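Local structure of oxidoreductase protein (Agrobacterium radiobacter, 5UI9) at residues A[42-47]-A[53-58]; A[8-13]-A[19-24]; A[203-206]-A[211-214]. The protein probably catalyses an NAD-dependent oxidation or reduction, and binds NAD+, a dihydroxy-methylpropanoic acid and magnesium. One frame throughout, in Å; residues are numbered along the deposited sequence.

Overall arrangement
Interactions 1 and 2 lie side by side in the NAD-binding Rossmann domain, their centres 11 Å apart. Each packs a helix against a strand of the same parallel sheet. They meet where R42 NE of interaction 1 approaches C13 O of interaction 2 at 2.8 Å, a probable hydrogen bond. Both also reach the cofactor: R42, I11 and G12 touch NAD. Interaction 3 belongs to the C-terminal domain, where it ties the start of the loop after strand 194-202 to the beginning of strand 213-220 in the mixed sheet. Its centre is 36 Å from that of interaction 1 and 31 Å from that of interaction 2. The D212 side chain lies about 10 Å from the bound dihydroxy-methylpropanoic acid.

Interaction 1. Residues A[42-47]-A[53-58]; sequences RLKLVG and ERRYGD
R55 and L43 carry most of this contact, with the backbone of G47 as the third main part. R55 leaves strand 54-56 toward helix 40-50. Its CG stands beside the backbone N (chi1 -60°), and the chain then runs extended from CG to NE. This brings the guanidinium to the backbone of the helix. The CA of G47 sits over the centre of one face of that group, 3.5 Å above its plane. G47 has no side chain to block this approach. R55 NH2 also comes within 3.2 Å of G47 O, but the angle is too poor for a hydrogen bond. The polar grip on R55 comes from the residues between the two segments: NE bonds to I52 O, and NH2 forms a salt bridge with D48. K44 CD lies at the edge of the same guanidinium, in its plane, 3.9 Å from R55 NH1. The ammonium of K44 also pairs with D48, so one carboxylate probably balances both positive charges.

L43 makes the apolar part of the contact. Its CG is anti to the backbone N (chi1 -163°), and both methyls reach the strand backbone at Y56. CD2 is 3.5 Å from Y56 O and CD1 is 3.6 Å from the same oxygen. The CG of L43 rests 3.9 Å from R55 CB, so the leucine meets the root of the arginine while G47 meets its end. The CB of Y56 points away from helix 40-50, and its ring packs on A61 and L62 of helix 59-65. The axes of the segments 42-47 and 54-56 run nearly antiparallel, at 159°. The contact packs the helix on the second strand of the beta-alpha-beta unit 30-36, 40-50, 54-56, an edge strand of the Rossmann sheet.

Interaction 2. Residues A[8-13]-A[19-24]; sequences GALIGC and NQMHAW. With MG (magnesium ion), chain E.
The first strand and first helix of the NAD-binding Rossmann fold pack together here, with L10 of strand 6-11 set against Q20, M21 and W24 of helix 17-26. L10 CD1 does most of the touching. It lies 3.9 Å from M21 SD and 4.1 Å from Q20 CB. It also comes up to the indole edge of W24, near the ring plane, 4.4 Å from NE1. With chi1 at -179°, L10 swings its CG to the side opposite its backbone N, and CD1 reaches the helix. M21 bends at chi2 and chi3 and crosses L10 obliquely; its SD also meets L10 CB at 4.1 Å. Q20 runs extended beyond CG and crosses L10 at about a right angle.

The two elements begin the beta-alpha-beta unit 6-11, 17-26, 30-36. The turn between them starts at G12, which fits the first glycine of a Rossmann GxGxxA pattern, and both I11 and G12 touch NAD.

All four touching residues are buried, and the polar groups among them find partners beyond the two segments. D72 OD2 accepts from both Q20 NE2 and W24 NE1, while Q20 OE1 takes a bond from Q97. The amide and the indole are thus fixed by a shared carboxylate beside the apolar contact. At the far end of the helix segment, W24 O binds the magnesium ion at 2.4 Å. V27 O, A30 O and a water 2.3 Å from the magnesium ion share that site.

Interaction 3. Residues A[203-206]-A[211-214]; sequences RVNP and EDVA
The carboxylate of D212 points across to the backbone of V204 and N205 and grips both amides at once. Each oxygen takes one of them. V204 N donates to OD1 at 2.8 Å, almost straight at 170°. N205 N donates to OD2 at 2.9 Å and is more bent, at 158°. Both amides arrive on the syn sides of the carboxylate and stand somewhat out of its plane. The CG of D212 sits between its own backbone N and carbonyl carbon (chi1 58°), and this torsion turns the group to the loop. The side chains of V204 and D212 cross at about a right angle.

N205 lies alongside D212 OD2, its CB 3.1 Å from that oxygen. A water bridges the two side chains: it accepts from N205 ND2 at 3.1 Å and donates to D212 OD2 at 2.9 Å. Beside this polar group the two valines meet through their CG2 methyls, V204 to V213, at 3.8 Å. F149 of the second subunit packs on both valines, so this apolar patch is part of the dimer contact. R203 turns its end away from D212 and bonds through NH1 to N205 O within the same loop.

D212 and V213 both face K202, a classic beta bulge at the start of strand 213-220. Through its two amide bonds the aspartate fastens the loop after strand 194-202 to the start of the next strand. Three hydrogen bonds, two from amides and one from water, are spread over its two oxygens, which would help to stabilise the negative charge and probably keep D212 ionised.

Interaction 1. Residues A[42-47]-A[53-58]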
loop_
_atom_site.group_PDB
_atom_site.type_symbol
_atom_site.label_atom_id
_atom_site.label_comp_id
_atom_site.label_asym_id
_atom_site.label_seq_id
_atom_site.Cartn_x
_atom_site.Cartn_y
_atom_site.Cartn_z
ATOM N N ARG A 42 -11.879 40.431 -2.772
ATOM C CA ARG A 42 -12.428 39.269 -2.053
ATOM C C ARG A 42 -13.378 39.684 -0.936
ATOM O O ARG A 42 -14.416 39.057 -0.730
ATOM C CB ARG A 42 -11.306 38.408 -1.464
ATOM C CG ARG A 42 -10.401 37.745 -2.492
ATOM C CD ARG A 42 -11.155 36.866 -3.479
ATOM N NE ARG A 42 -11.989 35.866 -2.813
ATOM C CZ ARG A 42 -12.796 35.010 -3.438
ATOM N NH1 ARG A 42 -12.902 35.010 -4.765
ATOM N NH2 ARG A 42 -13.504 34.138 -2.727
ATOM N N LEU A 43 -13.007 40.738 -0.217
ATOM C CA LEU A 43 -13.840 41.299 0.839
ATOM C C LEU A 43 -15.192 41.774 0.297
ATOM O O LEU A 43 -16.226 41.544 0.914
ATOM C CB LEU A 43 -13.098 42.461 1.507
ATOM C CG LEU A 43 -13.587 42.941 2.866
ATOM C CD1 LEU A 43 -13.398 41.860 3.922
ATOM C CD2 LEU A 43 -12.841 44.215 3.246
ATOM N N LYS A 44 -15.165 42.421 -0.866
ATOM C CA LYS A 44 -16.376 42.868 -1.571
ATOM C C LYS A 44 -17.227 41.679 -2.047
ATOM O O LYS A 44 -18.434 41.635 -1.806
ATOM C CB LYS A 44 -15.976 43.736 -2.776
ATOM C CG LYS A 44 -17.108 44.451 -3.505
ATOM C CD LYS A 44 -17.704 45.582 -2.676
ATOM C CE LYS A 44 -18.407 46.615 -3.548
ATOM N NZ LYS A 44 -19.381 45.996 -4.490
ATOM N N LEU A 45 -16.586 40.726 -2.720
ATOM C CA LEU A 45 -17.282 39.587 -3.319
ATOM C C LEU A 45 -17.957 38.712 -2.257
ATOM O O LEU A 45 -19.150 38.420 -2.358
ATOM C CB LEU A 45 -16.309 38.766 -4.171
ATOM C CG LEU A 45 -16.884 37.744 -5.157
ATOM C CD1 LEU A 45 -16.081 37.748 -6.453
ATOM C CD2 LEU A 45 -16.932 36.338 -4.561
ATOM N N VAL A 46 -17.198 38.329 -1.234
ATOM C CA VAL A 46 -17.713 37.486 -0.152
ATOM C C VAL A 46 -18.693 38.252 0.744
ATOM O O VAL A 46 -19.703 37.690 1.182
ATOM C CB VAL A 46 -16.556 36.855 0.672
ATOM C CG1 VAL A 46 -17.065 36.159 1.932
ATOM C CG2 VAL A 46 -15.777 35.880 -0.207
ATOM N N GLY A 47 -18.403 39.523 1.013
ATOM C CA GLY A 47 -19.311 40.367 1.793
ATOM C C GLY A 47 -20.679 40.521 1.140
ATOM O O GLY A 47 -21.705 40.374 1.806
ATOM N N GLU A 53 -22.174 43.062 6.673
ATOM C CA GLU A 53 -21.990 44.521 6.730
ATOM C C GLU A 53 -20.590 44.896 7.222
ATOM O O GLU A 53 -19.941 45.757 6.634
ATOM C CB GLU A 53 -23.057 45.179 7.627
ATOM N N ARG A 54 -20.143 44.250 8.298
ATOM C CA ARG A 54 -18.844 44.532 8.913
ATOM C C ARG A 54 -17.704 43.888 8.120
ATOM O O ARG A 54 -17.589 42.664 8.057
ATOM C CB ARG A 54 -18.821 44.034 10.358
ATOM C CG ARG A 54 -19.849 44.701 11.266
ATOM C CD ARG A 54 -19.695 44.238 12.709
ATOM N NE ARG A 54 -18.374 44.579 13.246
ATOM C CZ ARG A 54 -17.814 44.056 14.338
ATOM N NH1 ARG A 54 -18.441 43.141 15.077
ATOM N NH2 ARG A 54 -16.597 44.460 14.701
ATOM N N ARG A 55 -16.862 44.725 7.520
ATOM C CA ARG A 55 -15.823 44.273 6.608
ATOM C C ARG A 55 -14.522 44.979 6.943
ATOM O O ARG A 55 -14.485 46.207 6.984
ATOM C CB ARG A 55 -16.229 44.587 5.172
ATOM C CG ARG A 55 -17.523 43.920 4.745
ATOM C CD ARG A 55 -17.860 44.201 3.291
ATOM N NE ARG A 55 -19.247 43.840 2.979
ATOM C CZ ARG A 55 -19.807 43.916 1.773
ATOM N NH1 ARG A 55 -19.113 44.337 0.713
ATOM N NH2 ARG A 55 -21.078 43.553 1.620
ATOM N N TYR A 56 -13.464 44.199 7.174
ATOM C CA TYR A 56 -12.178 44.724 7.625
ATOM C C TYR A 56 -11.051 44.424 6.644
ATOM O O TYR A 56 -10.960 43.316 6.110
ATOM C CB TYR A 56 -11.856 44.149 9.006
ATOM C CG TYR A 56 -12.748 44.721 10.079
ATOM C CD1 TYR A 56 -13.995 44.159 10.347
ATOM C CD2 TYR A 56 -12.364 45.846 10.806
ATOM C CE1 TYR A 56 -14.829 44.680 11.324
ATOM C CE2 TYR A 56 -13.195 46.384 11.788
ATOM C CZ TYR A 56 -14.429 45.794 12.042
ATOM O OH TYR A 56 -15.268 46.301 13.003
ATOM N N GLY A 57 -10.199 45.423 6.418
ATOM C CA GLY A 57 -9.000 45.272 5.609
ATOM C C GLY A 57 -7.822 44.641 6.340
ATOM O O GLY A 57 -6.843 44.251 5.701
ATOM N N ASP A 58 -7.893 44.568 7.669
ATOM C CA ASP A 58 -6.847 43.926 8.472
ATOM C C ASP A 58 -7.385 43.396 9.801
ATOM O O ASP A 58 -8.270 43.995 10.409
ATOM C CB ASP A 58 -5.680 44.882 8.731
ATOM C CG ASP A 58 -6.081 46.094 9.554
ATOM O OD1 ASP A 58 -6.661 47.032 8.972
ATOM O OD2 ASP A 58 -5.822 46.102 10.778
#

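Interaction 2. Residues A[8-13]-A[19-24]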
loop_
_atom_site.group_PDB
_atom_site.type_symbol
_atom_site.label_atom_id
_atom_site.label_comp_id
_atom_site.label_asym_id
_atom_site.label_seq_id
_atom_site.Cartn_x
_atom_site.Cartn_y
_atom_site.Cartn_z
ATOM N N GLY A 8 -19.458 34.840 14.807
ATOM C CA GLY A 8 -18.096 34.593 14.341
ATOM C C GLY A 8 -17.555 35.709 13.477
ATOM O O GLY A 8 -18.310 36.469 12.874
ATOM N N ALA A 9 -16.235 35.818 13.439
ATOM C CA ALA A 9 -15.547 36.636 12.445
ATOM C C ALA A 9 -14.683 35.695 11.630
ATOM O O ALA A 9 -13.943 34.907 12.206
ATOM C CB ALA A 9 -14.694 37.688 13.113
ATOM N N LEU A 10 -14.781 35.767 10.303
ATOM C CA LEU A 10 -13.957 34.937 9.426
ATOM C C LEU A 10 -12.852 35.801 8.818
ATOM O O LEU A 10 -13.119 36.891 8.313
ATOM C CB LEU A 10 -14.803 34.259 8.351
ATOM C CG LEU A 10 -14.026 33.343 7.384
ATOM C CD1 LEU A 10 -14.788 32.067 7.067
ATOM C CD2 LEU A 10 -13.657 34.071 6.093
ATOM N N ILE A 11 -11.618 35.316 8.895
ATOM C CA ILE A 11 -10.443 36.013 8.360
ATOM C C ILE A 11 -9.849 35.148 7.248
ATOM O O ILE A 11 -9.408 34.029 7.503
ATOM C CB ILE A 11 -9.375 36.236 9.450
ATOM C CG1 ILE A 11 -9.964 37.008 10.643
ATOM C CG2 ILE A 11 -8.159 36.975 8.880
ATOM C CD1 ILE A 11 -9.076 36.981 11.867
ATOM N N GLY A 12 -9.834 35.687 6.030
ATOM C CA GLY A 12 -9.329 34.998 4.843
ATOM C C GLY A 12 -10.495 34.617 3.960
ATOM O O GLY A 12 -10.965 33.500 4.023
ATOM N N CYS A 13 -10.965 35.560 3.147
ATOM C CA CYS A 13 -12.154 35.376 2.303
ATOM C C CYS A 13 -11.789 34.798 0.930
ATOM O O CYS A 13 -12.188 35.335 -0.111
ATOM C CB CYS A 13 -12.894 36.710 2.151
ATOM S SG CYS A 13 -13.589 37.331 3.700
ATOM N N ASN A 19 -16.938 28.114 1.062
ATOM C CA ASN A 19 -17.574 26.906 1.613
ATOM C C ASN A 19 -17.834 27.048 3.105
ATOM O O ASN A 19 -18.876 26.631 3.589
ATOM C CB ASN A 19 -16.727 25.650 1.390
ATOM C CG ASN A 19 -16.506 25.345 -0.073
ATOM O OD1 ASN A 19 -17.454 25.145 -0.828
ATOM N ND2 ASN A 19 -15.244 25.310 -0.481
ATOM N N GLN A 20 -16.871 27.613 3.825
ATOM C CA GLN A 20 -17.011 27.817 5.266
ATOM C C GLN A 20 -18.138 28.809 5.576
ATOM O O GLN A 20 -18.913 28.587 6.505
ATOM C CB GLN A 20 -15.675 28.242 5.895
ATOM C CG GLN A 20 -14.643 27.123 5.846
ATOM C CD GLN A 20 -13.285 27.482 6.408
ATOM O OE1 GLN A 20 -12.265 27.045 5.873
ATOM N NE2 GLN A 20 -13.255 28.250 7.495
ATOM N N MET A 21 -18.240 29.863 4.763
ATOM C CA MET A 21 -19.330 30.843 4.860
ATOM C C MET A 21 -20.712 30.252 4.580
ATOM O O MET A 21 -21.666 30.542 5.311
ATOM C CB MET A 21 -19.081 32.032 3.916
ATOM C CG MET A 21 -17.909 32.918 4.317
ATOM S SD MET A 21 -18.077 33.763 5.905
ATOM C CE MET A 21 -19.464 34.856 5.554
ATOM N N HIS A 22 -20.830 29.435 3.530
ATOM C CA HIS A 22 -22.083 28.710 3.270
ATOM C C HIS A 22 -22.444 27.856 4.477
ATOM O O HIS A 22 -23.577 27.904 4.963
ATOM C CB HIS A 22 -21.986 27.790 2.046
ATOM C CG HIS A 22 -22.114 28.491 0.728
ATOM N ND1 HIS A 22 -23.240 29.197 0.367
ATOM C CD2 HIS A 22 -21.284 28.541 -0.341
ATOM C CE1 HIS A 22 -23.083 29.682 -0.852
ATOM N NE2 HIS A 22 -21.905 29.297 -1.304
ATOM N N ALA A 23 -21.470 27.089 4.962
ATOM C CA ALA A 23 -21.693 26.188 6.099
ATOM C C ALA A 23 -22.097 26.921 7.384
ATOM O O ALA A 23 -22.957 26.438 8.118
ATOM C CB ALA A 23 -20.466 25.327 6.348
ATOM N N TRP A 24 -21.490 28.074 7.651
ATOM C CA TRP A 24 -21.850 28.856 8.849
ATOM C C TRP A 24 -23.318 29.288 8.852
ATOM O O TRP A 24 -23.932 29.372 9.914
ATOM C CB TRP A 24 -20.947 30.083 9.031
ATOM C CG TRP A 24 -19.589 29.770 9.568
ATOM C CD1 TRP A 24 -18.399 30.075 8.987
ATOM C CD2 TRP A 24 -19.273 29.116 10.801
ATOM N NE1 TRP A 24 -17.362 29.642 9.768
ATOM C CE2 TRP A 24 -17.871 29.047 10.888
ATOM C CE3 TRP A 24 -20.040 28.567 11.835
ATOM C CZ2 TRP A 24 -17.218 28.452 11.963
ATOM C CZ3 TRP A 24 -19.391 27.980 12.901
ATOM C CH2 TRP A 24 -17.995 27.927 12.961
HETATM MG MG MG E . -25.887 29.693 11.183
HETATM O O HOH W 1 -28.003 30.330 11.926
#

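Interaction 3. Residues A[203-206]-A[211-214]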
loop_
_atom_site.group_PDB
_atom_site.type_symbol
_atom_site.label_atom_id
_atom_site.label_comp_id
_atom_site.label_asym_id
_atom_site.label_seq_id
_atom_site.Cartn_x
_atom_site.Cartn_y
_atom_site.Cartn_z
ATOM N N ARG A 203 8.560 14.035 -7.465
ATOM C CA ARG A 203 7.800 14.951 -8.312
ATOM C C ARG A 203 7.667 14.350 -9.699
ATOM O O ARG A 203 8.664 14.126 -10.360
ATOM C CB ARG A 203 8.481 16.314 -8.401
ATOM C CG ARG A 203 7.669 17.344 -9.174
ATOM C CD ARG A 203 8.242 18.737 -9.005
ATOM N NE ARG A 203 9.615 18.847 -9.493
ATOM C CZ ARG A 203 9.977 19.013 -10.764
ATOM N NH1 ARG A 203 9.075 19.090 -11.746
ATOM N NH2 ARG A 203 11.266 19.101 -11.059
ATOM N N VAL A 204 6.433 14.082 -10.118
ATOM C CA VAL A 204 6.134 13.605 -11.468
ATOM C C VAL A 204 5.744 14.766 -12.397
ATOM O O VAL A 204 6.269 14.881 -13.501
ATOM C CB VAL A 204 5.012 12.542 -11.441
ATOM C CG1 VAL A 204 4.685 12.059 -12.858
ATOM C CG2 VAL A 204 5.420 11.378 -10.545
ATOM N N ASN A 205 4.821 15.612 -11.943
ATOM C CA ASN A 205 4.290 16.724 -12.748
ATOM C C ASN A 205 5.400 17.747 -13.040
ATOM O O ASN A 205 5.960 18.331 -12.108
ATOM C CB ASN A 205 3.119 17.386 -12.001
ATOM C CG ASN A 205 2.335 18.385 -12.845
ATOM O OD1 ASN A 205 2.825 18.931 -13.833
ATOM N ND2 ASN A 205 1.099 18.635 -12.435
ATOM N N PRO A 206 5.719 17.969 -14.331
ATOM C CA PRO A 206 6.771 18.944 -14.664
ATOM C C PRO A 206 6.393 20.422 -14.449
ATOM O O PRO A 206 7.285 21.256 -14.405
ATOM C CB PRO A 206 7.060 18.659 -16.144
ATOM C CG PRO A 206 5.790 18.093 -16.676
ATOM C CD PRO A 206 5.126 17.363 -15.540
ATOM N N GLU A 211 6.769 18.115 -4.349
ATOM C CA GLU A 211 6.496 16.680 -4.478
ATOM C C GLU A 211 4.994 16.430 -4.623
ATOM O O GLU A 211 4.194 16.980 -3.864
ATOM C CB GLU A 211 7.114 15.883 -3.303
ATOM C CG GLU A 211 6.278 15.692 -2.032
ATOM C CD GLU A 211 5.941 16.972 -1.278
ATOM O OE1 GLU A 211 6.565 18.030 -1.530
ATOM O OE2 GLU A 211 5.034 16.922 -0.417
ATOM N N ASP A 212 4.613 15.621 -5.611
ATOM C CA ASP A 212 3.198 15.299 -5.839
ATOM C C ASP A 212 2.858 13.829 -5.632
ATOM O O ASP A 212 1.743 13.411 -5.922
ATOM C CB ASP A 212 2.726 15.785 -7.218
ATOM C CG ASP A 212 3.528 15.210 -8.364
ATOM O OD1 ASP A 212 4.519 14.502 -8.119
ATOM O OD2 ASP A 212 3.171 15.478 -9.528
ATOM N N VAL A 213 3.819 13.063 -5.116
ATOM C CA VAL A 213 3.629 11.663 -4.800
ATOM C C VAL A 213 4.368 11.406 -3.496
ATOM O O VAL A 213 5.512 11.832 -3.345
ATOM C CB VAL A 213 4.187 10.733 -5.903
ATOM C CG1 VAL A 213 3.904 9.272 -5.558
ATOM C CG2 VAL A 213 3.590 11.084 -7.264
ATOM N N ALA A 214 3.701 10.741 -2.558
ATOM C CA ALA A 214 4.290 10.408 -1.268
ATOM C C ALA A 214 3.756 9.069 -0.791
ATOM O O ALA A 214 2.551 8.808 -0.865
ATOM C CB ALA A 214 4.001 11.496 -0.241
HETATM O O HOH W 2 0.563 16.752 -9.978
#